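Local coordinates for chitinase A (Pteris ryukyuensis, PDB 4RL3), which probably hydrolyses the beta-1,4 linkages of chitin, this chain being the family 18 glycoside hydrolase catalytic domain of a longer protein that also has LysM sequences, at residues A10-V15 with N50-N55; P21-V26 with A266-T271; I36-A41 with S87-T92; S132-C137 with S164-L169. All blocks are in the same frame, centred on the assembly; numbering follows the deposited sequence. Where two conformers were deposited one is given.

In the fold
From the N terminus, strand 3-8 of the TIM barrel runs into a long loop that enters two contacts. Residues 10-15 meet the chain leaving strand 50-51 (contact 1), closing a loop that contains strand 27-36. Residues 21-26 meet the last helix, 261-271, so contact 2 ties the two ends of the domain together. Contacts 1 and 2 cross. Contact 3, joining the loop after strand 27-36 to the chain at and beyond strand 87-88, crosses contact 1 and touches it where Tyr52 OH hydrogen-bonds to Tyr38 O. Contact 4 follows in series and pairs two successive barrel helices; Phe91 of contact 3 packs on Phe134 of contact 4. Contacts 3 and 4 nest inside contact 2.

Contact 1: A10-V15 with N50-N55; sequences ALYNGV and NIYWQN. With EDO (1,2-ethanediol), chain C.
The loop after strand 3-8 passes close to the chain leaving strand 50-51, with Ala10 CA 4.7 Å from Trp53 CA and Tyr12 CA 5.0 Å from Gln54 CA. Gln54 makes the direct polar link. Gln54 turns CG away from its own N (chi1 -165°) and runs extended, which takes the side chain past Tyr12 in the opposite direction, with Gln54 CG 3.7 Å from Tyr12 CD2, and brings OE1 to the loop. There Gly14 N donates to Gln54 OE1 over 2.9 Å; the bond is bent, 139° at the hydrogen, but the donor lies in the carbonyl plane, on a lone pair. Gly14 has a positive phi at which a CB would press on the preceding carbonyl. Tyr12 spreads its ring along the other backbone, one face toward Gln54 N, and its OH comes 3.1 Å from Trp53 O; a water 2.8 Å from Tyr12 OH donates to Trp53 O. A second water donates to both Ala10 O and Tyr52 O, bridging the backbones. Asn13 OD1 accepts from Val15 N in an Asx turn, while Asn13 ND2 is held by Asp251 O. A 1,2-ethanediol, probably from the crystallisation liquor, accepts from Ala10 N. Around this pairing, Val15 packs on helix 250-254, Ala10 on strand 27-36, and Trp53 on Leu110 and Tyr114 of helix 96-114, so the contact bridges three elements of the barrel.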
loop_
_atom_site.group_PDB
_atom_site.type_symbol
_atom_site.label_atom_id
_atom_site.label_comp_id
_atom_site.label_asym_id
_atom_site.label_seq_id
_atom_site.Cartn_x
_atom_site.Cartn_y
_atom_site.Cartn_z
ATOM N N ALA A 10 -10.692 -3.129 3.546
ATOM C CA ALA A 10 -11.464 -1.930 3.223
ATOM C C ALA A 10 -12.910 -2.202 2.844
ATOM O O ALA A 10 -13.734 -1.293 2.926
ATOM C CB ALA A 10 -10.788 -1.143 2.116
ATOM N N LEU A 11 -13.225 -3.418 2.411
ATOM C CA LEU A 11 -14.590 -3.699 1.934
ATOM C C LEU A 11 -15.560 -4.124 3.028
ATOM O O LEU A 11 -16.774 -4.165 2.783
ATOM C CB LEU A 11 -14.590 -4.762 0.832
ATOM C CG LEU A 11 -13.750 -4.456 -0.407
ATOM C CD1 LEU A 11 -14.096 -5.451 -1.505
ATOM C CD2 LEU A 11 -13.950 -3.037 -0.920
ATOM N N TYR A 12 -15.057 -4.406 4.225
ATOM C CA TYR A 12 -15.882 -4.955 5.309
ATOM C C TYR A 12 -16.641 -6.195 4.832
ATOM O O TYR A 12 -17.859 -6.305 5.026
ATOM C CB TYR A 12 -16.847 -3.901 5.871
ATOM C CG TYR A 12 -16.183 -2.700 6.532
ATOM C CD1 TYR A 12 -15.504 -1.748 5.773
ATOM C CD2 TYR A 12 -16.258 -2.503 7.918
ATOM C CE1 TYR A 12 -14.901 -0.647 6.374
ATOM C CE2 TYR A 12 -15.668 -1.398 8.520
ATOM C CZ TYR A 12 -14.988 -0.483 7.742
ATOM O OH TYR A 12 -14.402 0.614 8.353
ATOM N N ASN A 13 -15.920 -7.132 4.222
ATOM C CA ASN A 13 -16.565 -8.322 3.659
ATOM C C ASN A 13 -16.237 -9.600 4.401
ATOM O O ASN A 13 -16.584 -10.687 3.936
ATOM C CB ASN A 13 -16.333 -8.462 2.139
ATOM C CG ASN A 13 -14.928 -8.933 1.763
ATOM O OD1 ASN A 13 -14.067 -9.215 2.615
ATOM N ND2 ASN A 13 -14.693 -9.005 0.457
ATOM N N GLY A 14 -15.577 -9.473 5.552
ATOM C CA GLY A 14 -15.321 -10.610 6.409
ATOM C C GLY A 14 -13.999 -11.300 6.192
ATOM O O GLY A 14 -13.672 -12.235 6.918
ATOM N N VAL A 15 -13.219 -10.858 5.215
ATOM C CA VAL A 15 -11.927 -11.486 4.972
ATOM C C VAL A 15 -11.018 -11.297 6.187
ATOM O O VAL A 15 -11.066 -10.276 6.871
ATOM C CB VAL A 15 -11.265 -10.958 3.678
ATOM C CG1 VAL A 15 -10.889 -9.477 3.804
ATOM C CG2 VAL A 15 -10.054 -11.814 3.296
ATOM N N ASN A 50 -8.600 8.167 11.639
ATOM C CA ASN A 50 -9.627 7.234 12.068
ATOM C C ASN A 50 -9.526 5.932 11.288
ATOM O O ASN A 50 -8.908 5.874 10.219
ATOM C CB ASN A 50 -11.009 7.845 11.841
ATOM C CG ASN A 50 -11.335 8.919 12.853
ATOM O OD1 ASN A 50 -11.203 8.699 14.054
ATOM N ND2 ASN A 50 -11.767 10.076 12.383
ATOM N N ILE A 51 -10.151 4.896 11.832
ATOM C CA ILE A 51 -10.070 3.544 11.290
ATOM C C ILE A 51 -11.208 3.258 10.325
ATOM O O ILE A 51 -12.379 3.290 10.718
ATOM C CB ILE A 51 -10.093 2.514 12.437
ATOM C CG1 ILE A 51 -8.855 2.704 13.326
ATOM C CG2 ILE A 51 -10.166 1.091 11.891
ATOM C CD1 ILE A 51 -8.882 1.909 14.610
ATOM N N TYR A 52 -10.851 2.937 9.082
ATOM C CA TYR A 52 -11.818 2.541 8.061
ATOM C C TYR A 52 -11.397 1.240 7.383
ATOM O O TYR A 52 -11.507 1.086 6.168
ATOM C CB TYR A 52 -12.072 3.667 7.065
ATOM C CG TYR A 52 -12.662 4.888 7.741
ATOM C CD1 TYR A 52 -14.010 4.932 8.106
ATOM C CD2 TYR A 52 -11.865 5.983 8.052
ATOM C CE1 TYR A 52 -14.536 6.040 8.739
ATOM C CE2 TYR A 52 -12.384 7.092 8.687
ATOM C CZ TYR A 52 -13.723 7.117 9.025
ATOM O OH TYR A 52 -14.238 8.230 9.654
ATOM N N TRP A 53 -10.892 0.313 8.185
ATOM C CA TRP A 53 -10.933 -1.098 7.809
ATOM C C TRP A 53 -11.860 -1.812 8.775
ATOM O O TRP A 53 -12.296 -1.238 9.780
ATOM C CB TRP A 53 -9.551 -1.757 7.813
ATOM C CG TRP A 53 -8.912 -1.914 9.165
ATOM C CD1 TRP A 53 -9.010 -2.983 10.016
ATOM C CD2 TRP A 53 -8.028 -0.988 9.792
ATOM N NE1 TRP A 53 -8.246 -2.767 11.144
ATOM C CE2 TRP A 53 -7.633 -1.549 11.028
ATOM C CE3 TRP A 53 -7.516 0.261 9.424
ATOM C CZ2 TRP A 53 -6.766 -0.895 11.901
ATOM C CZ3 TRP A 53 -6.659 0.902 10.298
ATOM C CH2 TRP A 53 -6.293 0.326 11.514
ATOM N N GLN A 54 -12.139 -3.076 8.472
ATOM C CA GLN A 54 -13.047 -3.876 9.286
ATOM C C GLN A 54 -12.367 -4.327 10.571
ATOM O O GLN A 54 -11.998 -5.498 10.718
ATOM C CB GLN A 54 -13.578 -5.074 8.495
ATOM C CG GLN A 54 -14.780 -5.718 9.159
ATOM C CD GLN A 54 -15.432 -6.813 8.330
ATOM O OE1 GLN A 54 -14.773 -7.534 7.577
ATOM N NE2 GLN A 54 -16.747 -6.957 8.480
ATOM N N ASN A 55 -12.199 -3.380 11.492
ATOM C CA ASN A 55 -11.398 -3.617 12.694
ATOM C C ASN A 55 -12.093 -4.443 13.773
ATOM O O ASN A 55 -11.438 -4.874 14.730
ATOM C CB ASN A 55 -10.882 -2.302 13.290
ATOM C CG ASN A 55 -11.996 -1.412 13.822
ATOM O OD1 ASN A 55 -13.036 -1.249 13.187
ATOM N ND2 ASN A 55 -11.763 -0.807 14.973
HETATM C C1 EDO C . -8.830 -3.015 -0.066
HETATM O O1 EDO C . -8.915 -3.731 1.181
HETATM C C2 EDO C . -10.158 -3.036 -0.827
HETATM O O2 EDO C . -10.453 -4.339 -1.319
HETATM O O HOH W 1 -13.025 1.306 3.949
HETATM O O HOH W 2 -14.079 0.739 11.139
HETATM O O HOH W 3 -12.141 -7.694 6.766
#

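Contact 2: P21-V26 with A266-T271; sequences PINSGV and AQTLLT
Gln267 puts both ends of its side-chain amide on backbone groups flanking Ile22, and so the last helix of the TIM barrel, 261-271, grips the loop leading into strand 27-36. Gln267 NE2 donates to Pro21 O at 2.9 Å in an almost straight line (178°), and Asn23 N donates to Gln267 OE1, also at 2.9 Å. In both bonds the donor stands above the plane of the accepting carbonyl, so neither uses an in-plane lone pair. Gln267 NE2 also donates to Glu263 O one helical turn back, so the buried amide is pinned from the loop and from its own helix. Beyond CG the Gln267 chain is extended, carrying the amide out from the helix to the loop, and its CB rests 3.7 Å from Asn23 CB. Asn23 shapes the loop: its OD1 takes the N-H of Gly25 in an Asx turn, inside a type I turn from Asn23 to Val26. Asn23 ND2 donates a hydrogen bond to a water 2.8 Å away, which in turn donates to Thr268 OG1, itself hydrogen-bonded to Gln264 OE1. At the C-terminal end of the helix Thr271 OG1 donates to Gln267 O, while its methyl turns to the loop. Here the packing is tight: Thr271 CG2 approaches Val26 CG1 to 3.4 Å, their side chains crossing at about a right angle, and Thr271 CG2 also lies 3.5 Å from Gly25 O.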
loop_
_atom_site.group_PDB
_atom_site.type_symbol
_atom_site.label_atom_id
_atom_site.label_comp_id
_atom_site.label_asym_id
_atom_site.label_seq_id
_atom_site.Cartn_x
_atom_site.Cartn_y
_atom_site.Cartn_z
ATOM N N PRO A 21 -2.991 -16.940 1.815
ATOM C CA PRO A 21 -1.847 -17.851 1.800
ATOM C C PRO A 21 -0.571 -17.108 2.193
ATOM O O PRO A 21 -0.310 -16.026 1.668
ATOM C CB PRO A 21 -1.789 -18.335 0.337
ATOM C CG PRO A 21 -3.116 -18.027 -0.239
ATOM C CD PRO A 21 -3.631 -16.828 0.490
ATOM N N ILE A 22 0.181 -17.676 3.140
ATOM C CA ILE A 22 1.445 -17.097 3.616
ATOM C C ILE A 22 2.579 -18.104 3.381
ATOM O O ILE A 22 2.612 -19.177 3.986
ATOM C CB ILE A 22 1.373 -16.742 5.120
ATOM C CG1 ILE A 22 0.292 -15.682 5.384
ATOM C CG2 ILE A 22 2.730 -16.275 5.631
ATOM C CD1 ILE A 22 -0.180 -15.611 6.819
ATOM N N ASN A 23 3.499 -17.750 2.487
ATOM C CA ASN A 23 4.687 -18.553 2.221
ATOM C C ASN A 23 5.778 -18.123 3.194
ATOM O O ASN A 23 6.063 -16.944 3.311
ATOM C CB ASN A 23 5.130 -18.315 0.775
ATOM C CG ASN A 23 6.261 -19.229 0.343
ATOM O OD1 ASN A 23 7.314 -19.279 0.976
ATOM N ND2 ASN A 23 6.049 -19.952 -0.750
ATOM N N SER A 24 6.403 -19.082 3.882
ATOM C CA SER A 24 7.405 -18.750 4.902
ATOM C C SER A 24 8.701 -18.128 4.355
ATOM O O SER A 24 9.504 -17.560 5.120
ATOM C CB SER A 24 7.759 -19.997 5.722
ATOM O OG SER A 24 8.479 -20.945 4.956
ATOM N N GLY A 25 8.899 -18.236 3.046
ATOM C CA GLY A 25 10.128 -17.816 2.400
ATOM C C GLY A 25 10.165 -16.403 1.854
ATOM O O GLY A 25 11.189 -15.985 1.300
ATOM N N VAL A 26 9.055 -15.675 1.969
ATOM C CA VAL A 26 9.020 -14.272 1.545
ATOM C C VAL A 26 8.985 -13.368 2.762
ATOM O O VAL A 26 8.595 -13.796 3.857
ATOM C CB VAL A 26 7.794 -13.931 0.646
ATOM C CG1 VAL A 26 7.767 -14.792 -0.605
ATOM C CG2 VAL A 26 6.470 -14.042 1.409
ATOM N N ALA A 266 2.214 -15.801 -6.732
ATOM C CA ALA A 266 3.144 -14.690 -6.614
ATOM C C ALA A 266 4.271 -14.981 -5.635
ATOM O O ALA A 266 5.443 -14.681 -5.910
ATOM C CB ALA A 266 2.412 -13.432 -6.208
ATOM N N GLN A 267 3.934 -15.577 -4.499
ATOM C CA GLN A 267 4.930 -15.887 -3.485
ATOM C C GLN A 267 5.834 -17.031 -3.918
ATOM O O GLN A 267 7.034 -17.018 -3.637
ATOM C CB GLN A 267 4.260 -16.193 -2.145
ATOM C CG GLN A 267 3.549 -14.984 -1.567
ATOM C CD GLN A 267 2.736 -15.326 -0.353
ATOM O OE1 GLN A 267 3.285 -15.464 0.738
ATOM N NE2 GLN A 267 1.420 -15.452 -0.526
ATOM N N THR A 268 5.258 -18.022 -4.596
ATOM C CA THR A 268 6.047 -19.121 -5.132
ATOM C C THR A 268 7.049 -18.591 -6.158
ATOM O O THR A 268 8.223 -18.988 -6.140
ATOM C CB THR A 268 5.126 -20.212 -5.699
ATOM O OG1 THR A 268 4.510 -20.873 -4.593
ATOM C CG2 THR A 268 5.879 -21.247 -6.542
ATOM N N LEU A 269 6.611 -17.658 -6.998
ATOM C CA LEU A 269 7.518 -17.068 -7.995
ATOM C C LEU A 269 8.691 -16.373 -7.304
ATOM O O LEU A 269 9.839 -16.508 -7.727
ATOM C CB LEU A 269 6.763 -16.092 -8.900
ATOM C CG LEU A 269 7.543 -15.366 -10.005
ATOM C CD1 LEU A 269 6.559 -14.882 -11.043
ATOM C CD2 LEU A 269 8.375 -14.197 -9.499
ATOM N N LEU A 270 8.400 -15.627 -6.244
ATOM C CA LEU A 270 9.439 -14.868 -5.552
ATOM C C LEU A 270 10.454 -15.760 -4.840
ATOM O O LEU A 270 11.605 -15.362 -4.679
ATOM C CB LEU A 270 8.822 -13.874 -4.567
ATOM C CG LEU A 270 8.065 -12.720 -5.229
ATOM C CD1 LEU A 270 7.255 -11.983 -4.179
ATOM C CD2 LEU A 270 8.995 -11.773 -5.972
ATOM N N THR A 271 10.040 -16.957 -4.432
ATOM C CA THR A 271 10.904 -17.848 -3.659
ATOM C C THR A 271 11.571 -18.955 -4.472
ATOM O O THR A 271 12.428 -19.663 -3.945
ATOM C CB THR A 271 10.133 -18.480 -2.474
ATOM O OG1 THR A 271 8.967 -19.169 -2.945
ATOM C CG2 THR A 271 9.712 -17.411 -1.504
HETATM O O HOH W 4 3.554 -19.831 -2.004
#

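Contact 3: I36-A41 with S87-T92; sequences IDYTSA and SPVQFT
Two loops at the C-terminal rim of the TIM barrel meet through Tyr38 and Gln90: one leaves strand 27-36, the other follows the small antiparallel pair 83-84 and 87-88. Each loop bends sharply in an inverse gamma turn, centred on Asp37 in one and on Val89 in the other. Tyr38 OH donates to Gln90 O at 2.6 Å, a short bond. The donor lies in the carbonyl plane, on a lone pair (C=O...donor angle 125°), and the acceptor in turn sits at the edge of the phenol ring, near its plane. Beside the phenol, Val89 fills the angle between Ile36 and Tyr38. Val89 CG1, anti to the backbone N (chi1 178°), touches Ile36 CG2 at 3.7 Å and Tyr38 CE1 at 4.0 Å. Asp37 is tied into the barrel, OD1 to Tyr123 OH and OD2 to Trp99 NE1. Across the contact, two waters join it to Thr92. Both donate to Asp37 OD2; one accepts from Thr92 N at 2.9 Å and also sits over one face of the Phe91 ring, toward its rim, and the other donates to Thr92 O at 2.8 Å.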
loop_
_atom_site.group_PDB
_atom_site.type_symbol
_atom_site.label_atom_id
_atom_site.label_comp_id
_atom_site.label_asym_id
_atom_site.label_seq_id
_atom_site.Cartn_x
_atom_site.Cartn_y
_atom_site.Cartn_z
ATOM N N ILE A 36 -8.010 6.917 7.631
ATOM C CA ILE A 36 -8.342 8.152 6.935
ATOM C C ILE A 36 -8.560 9.239 7.977
ATOM O O ILE A 36 -9.234 9.014 8.990
ATOM C CB ILE A 36 -9.625 7.999 6.086
ATOM C CG1 ILE A 36 -9.606 6.679 5.300
ATOM C CG2 ILE A 36 -9.778 9.188 5.140
ATOM C CD1 ILE A 36 -10.894 6.359 4.585
ATOM N N ASP A 37 -8.018 10.421 7.690
ATOM C CA ASP A 37 -8.173 11.586 8.557
ATOM C C ASP A 37 -9.460 12.331 8.209
ATOM O O ASP A 37 -9.447 13.520 7.866
ATOM C CB ASP A 37 -6.931 12.496 8.491
ATOM C CG ASP A 37 -6.571 12.948 7.072
ATOM O OD1 ASP A 37 -6.712 12.160 6.107
ATOM O OD2 ASP A 37 -6.132 14.106 6.914
ATOM N N TYR A 38 -10.563 11.597 8.308
ATOM C CA TYR A 38 -11.906 12.092 8.057
ATOM C C TYR A 38 -12.863 11.466 9.047
ATOM O O TYR A 38 -12.630 10.358 9.545
ATOM C CB TYR A 38 -12.361 11.703 6.655
ATOM C CG TYR A 38 -12.021 12.693 5.557
ATOM C CD1 TYR A 38 -10.733 12.799 5.040
ATOM C CD2 TYR A 38 -12.998 13.511 5.015
ATOM C CE1 TYR A 38 -10.439 13.694 4.022
ATOM C CE2 TYR A 38 -12.713 14.412 4.004
ATOM C CZ TYR A 38 -11.428 14.503 3.507
ATOM O OH TYR A 38 -11.138 15.411 2.496
ATOM N N THR A 39 -13.972 12.146 9.292
ATOM C CA THR A 39 -15.057 11.568 10.073
ATOM C C THR A 39 -15.941 10.736 9.158
ATOM O O THR A 39 -15.870 10.855 7.925
ATOM C CB THR A 39 -15.939 12.654 10.702
ATOM O OG1 THR A 39 -16.659 13.342 9.672
ATOM C CG2 THR A 39 -15.102 13.630 11.515
ATOM N N SER A 40 -16.820 9.935 9.759
ATOM C CA SER A 40 -17.731 9.100 8.981
ATOM C C SER A 40 -18.728 9.933 8.168
ATOM O O SER A 40 -19.319 9.429 7.213
ATOM C CB SER A 40 -18.483 8.132 9.892
ATOM O OG SER A 40 -19.275 8.831 10.829
ATOM N N ALA A 41 -18.907 11.203 8.538
ATOM C CA ALA A 41 -19.693 12.151 7.725
ATOM C C ALA A 41 -18.875 12.831 6.615
ATOM O O ALA A 41 -19.346 13.789 5.980
ATOM C CB ALA A 41 -20.341 13.201 8.626
ATOM N N SER A 87 -17.679 9.847 -0.587
ATOM C CA SER A 87 -17.094 11.127 -0.993
ATOM C C SER A 87 -15.595 10.938 -1.228
ATOM O O SER A 87 -14.982 10.119 -0.553
ATOM C CB SER A 87 -17.281 12.179 0.096
ATOM O OG SER A 87 -18.641 12.591 0.197
ATOM N N PRO A 88 -15.007 11.693 -2.172
ATOM C CA PRO A 88 -13.561 11.579 -2.392
ATOM C C PRO A 88 -12.737 12.003 -1.175
ATOM O O PRO A 88 -13.025 13.022 -0.538
ATOM C CB PRO A 88 -13.308 12.507 -3.590
ATOM C CG PRO A 88 -14.642 12.631 -4.258
ATOM C CD PRO A 88 -15.624 12.620 -3.137
ATOM N N VAL A 89 -11.726 11.202 -0.855
ATOM C CA VAL A 89 -10.805 11.538 0.212
ATOM C C VAL A 89 -9.839 12.586 -0.324
ATOM O O VAL A 89 -8.764 12.265 -0.829
ATOM C CB VAL A 89 -10.055 10.292 0.732
ATOM C CG1 VAL A 89 -9.050 10.685 1.812
ATOM C CG2 VAL A 89 -11.034 9.270 1.274
ATOM N N GLN A 90 -10.228 13.849 -0.193
ATOM C CA GLN A 90 -9.397 14.972 -0.598
ATOM C C GLN A 90 -8.337 15.207 0.457
ATOM O O GLN A 90 -8.672 15.412 1.632
ATOM C CB GLN A 90 -10.242 16.248 -0.729
ATOM C CG GLN A 90 -11.205 16.227 -1.900
ATOM C CD GLN A 90 -10.498 16.287 -3.236
ATOM O OE1 GLN A 90 -9.289 16.538 -3.316
ATOM N NE2 GLN A 90 -11.254 16.074 -4.307
ATOM N N PHE A 91 -7.063 15.171 0.071
ATOM C CA PHE A 91 -6.039 15.533 1.035
ATOM C C PHE A 91 -6.226 16.998 1.407
ATOM O O PHE A 91 -6.319 17.857 0.540
ATOM C CB PHE A 91 -4.621 15.323 0.505
ATOM C CG PHE A 91 -3.575 15.510 1.570
ATOM C CD1 PHE A 91 -3.118 16.777 1.897
ATOM C CD2 PHE A 91 -3.105 14.426 2.283
ATOM C CE1 PHE A 91 -2.189 16.955 2.897
ATOM C CE2 PHE A 91 -2.169 14.597 3.282
ATOM C CZ PHE A 91 -1.719 15.862 3.594
ATOM N N THR A 92 -6.275 17.281 2.702
ATOM C CA THR A 92 -6.460 18.663 3.132
ATOM C C THR A 92 -5.890 18.914 4.533
ATOM O O THR A 92 -5.968 18.063 5.431
ATOM C CB THR A 92 -7.943 19.073 3.001
ATOM O OG1 THR A 92 -8.103 20.466 3.313
ATOM C CG2 THR A 92 -8.822 18.236 3.880
HETATM O O HOH W 5 -5.704 14.831 4.230
HETATM O O HOH W 6 -7.526 16.447 7.066
#

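Contact 4: S132-C137 with S164-L169; sequences STFVSC and SQYTAL
Val135 is the bump that helix 131-147 pushes into helix 163-173, next to it round the barrel. It fills the hollow between Gln165 and, one turn on, the neighbours Ala168 and Leu169 of the facing helix. Val135 CG2 reaches the floor, 3.7 Å from Gln165 O and 3.8 Å from Leu169 N, with Ala168 CB as one wall at 3.9 Å. Val135 CG1 packs against Leu169 CA, and further along the same helix the valine also touches Gln172 and Tyr173. Segments 132-137 and 164-169 cross at -44°, their axes 9.4 Å apart at closest approach. One residue earlier, Phe134 has its ring directed toward the facing helix by CG anti to the backbone N (chi1 174°). Phe134 CD2 passes Gln165 CB at 4.0 Å, the glutamine bending away at chi2, and the ring edge meets a face of Tyr166 in a T-shaped stack, centroids 5.6 Å apart and planes at 73°. Phe134 CZ comes 3.8 Å from Tyr166 OH. Strand 118-123 backs the pair, with Ile121 touching both rings, while Phe91 and Phe126 each meet Phe134 edge-to-face. Val135 packs on side-chain carbon and facing backbone, and one aromatic pair completes the contact. Tyr166 OH is hydrogen-bonded to Tyr123 O, so the polar end of this buried tyrosine is satisfied by the barrel; between the helices, shape and van der Waals contact do the work.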
loop_
_atom_site.group_PDB
_atom_site.type_symbol
_atom_site.label_atom_id
_atom_site.label_comp_id
_atom_site.label_asym_id
_atom_site.label_seq_id
_atom_site.Cartn_x
_atom_site.Cartn_y
_atom_site.Cartn_z
ATOM N N SER A 132 3.170 21.050 -3.175
ATOM C CA SER A 132 4.181 21.353 -2.164
ATOM C C SER A 132 3.665 21.080 -0.752
ATOM O O SER A 132 4.396 20.555 0.081
ATOM C CB SER A 132 4.646 22.806 -2.269
ATOM O OG SER A 132 5.431 23.008 -3.434
ATOM N N THR A 133 2.410 21.439 -0.491
ATOM C CA THR A 133 1.808 21.214 0.818
ATOM C C THR A 133 1.688 19.723 1.104
ATOM O O THR A 133 2.075 19.270 2.172
ATOM C CB THR A 133 0.451 21.915 0.947
ATOM O OG1 THR A 133 0.661 23.336 0.938
ATOM C CG2 THR A 133 -0.256 21.508 2.231
ATOM N N PHE A 134 1.178 18.964 0.136
ATOM C CA PHE A 134 1.075 17.513 0.277
ATOM C C PHE A 134 2.436 16.873 0.558
ATOM O O PHE A 134 2.579 16.082 1.486
ATOM C CB PHE A 134 0.445 16.889 -0.975
ATOM C CG PHE A 134 0.430 15.385 -0.973
ATOM C CD1 PHE A 134 -0.377 14.690 -0.089
ATOM C CD2 PHE A 134 1.233 14.662 -1.847
ATOM C CE1 PHE A 134 -0.389 13.311 -0.081
ATOM C CE2 PHE A 134 1.211 13.271 -1.861
ATOM C CZ PHE A 134 0.414 12.599 -0.957
ATOM N N VAL A 135 3.435 17.231 -0.235
ATOM C CA VAL A 135 4.747 16.629 -0.098
ATOM C C VAL A 135 5.358 16.946 1.271
ATOM O O VAL A 135 5.934 16.076 1.923
ATOM C CB VAL A 135 5.680 17.070 -1.255
ATOM C CG1 VAL A 135 7.123 16.680 -0.987
ATOM C CG2 VAL A 135 5.194 16.496 -2.587
ATOM N N SER A 136 5.239 18.194 1.707
ATOM C CA SER A 136 5.746 18.582 3.012
ATOM C C SER A 136 5.079 17.785 4.138
ATOM O O SER A 136 5.749 17.277 5.026
ATOM C CB SER A 136 5.512 20.072 3.237
ATOM O OG SER A 136 6.080 20.482 4.472
ATOM N N CYS A 137 3.756 17.676 4.084
ATOM C CA CYS A 137 3.019 16.939 5.118
ATOM C C CYS A 137 3.472 15.481 5.200
ATOM O O CYS A 137 3.789 14.972 6.276
ATOM C CB CYS A 137 1.510 16.968 4.838
ATOM S SG CYS A 137 0.720 18.543 5.234
ATOM N N SER A 164 2.778 13.696 -10.605
ATOM C CA SER A 164 3.334 14.965 -10.149
ATOM C C SER A 164 3.558 14.975 -8.634
ATOM O O SER A 164 4.616 15.380 -8.142
ATOM C CB SER A 164 2.408 16.115 -10.543
ATOM O OG SER A 164 3.012 17.349 -10.207
ATOM N N GLN A 165 2.563 14.500 -7.896
ATOM C CA GLN A 165 2.633 14.488 -6.441
ATOM C C GLN A 165 3.642 13.477 -5.926
ATOM O O GLN A 165 4.485 13.794 -5.087
ATOM C CB GLN A 165 1.269 14.181 -5.835
ATOM C CG GLN A 165 0.266 15.323 -5.968
ATOM C CD GLN A 165 -0.455 15.390 -7.307
ATOM O OE1 GLN A 165 -0.383 14.476 -8.140
ATOM N NE2 GLN A 165 -1.164 16.491 -7.516
ATOM N N TYR A 166 3.549 12.243 -6.398
ATOM C CA TYR A 166 4.367 11.187 -5.813
ATOM C C TYR A 166 5.821 11.172 -6.278
ATOM O O TYR A 166 6.699 10.784 -5.513
ATOM C CB TYR A 166 3.697 9.833 -5.979
ATOM C CG TYR A 166 2.547 9.647 -5.012
ATOM C CD1 TYR A 166 2.775 9.205 -3.707
ATOM C CD2 TYR A 166 1.241 9.947 -5.380
ATOM C CE1 TYR A 166 1.734 9.044 -2.813
ATOM C CE2 TYR A 166 0.197 9.794 -4.488
ATOM C CZ TYR A 166 0.449 9.345 -3.206
ATOM O OH TYR A 166 -0.596 9.181 -2.312
ATOM N N THR A 167 6.098 11.594 -7.515
ATOM C CA THR A 167 7.505 11.714 -7.911
ATOM C C THR A 167 8.216 12.830 -7.136
ATOM O O THR A 167 9.390 12.705 -6.783
ATOM C CB THR A 167 7.708 11.924 -9.427
ATOM O OG1 THR A 167 7.016 13.107 -9.865
ATOM C CG2 THR A 167 7.258 10.696 -10.220
ATOM N N ALA A 168 7.508 13.927 -6.870
ATOM C CA ALA A 168 8.062 15.003 -6.053
ATOM C C ALA A 168 8.365 14.476 -4.655
ATOM O O ALA A 168 9.441 14.713 -4.106
ATOM C CB ALA A 168 7.104 16.180 -5.981
ATOM N N LEU A 169 7.408 13.739 -4.092
ATOM C CA LEU A 169 7.576 13.143 -2.770
ATOM C C LEU A 169 8.752 12.166 -2.747
ATOM O O LEU A 169 9.627 12.266 -1.889
ATOM C CB LEU A 169 6.291 12.434 -2.339
ATOM C CG LEU A 169 6.297 11.656 -1.020
ATOM C CD1 LEU A 169 6.730 12.524 0.164
ATOM C CD2 LEU A 169 4.927 11.026 -0.789
#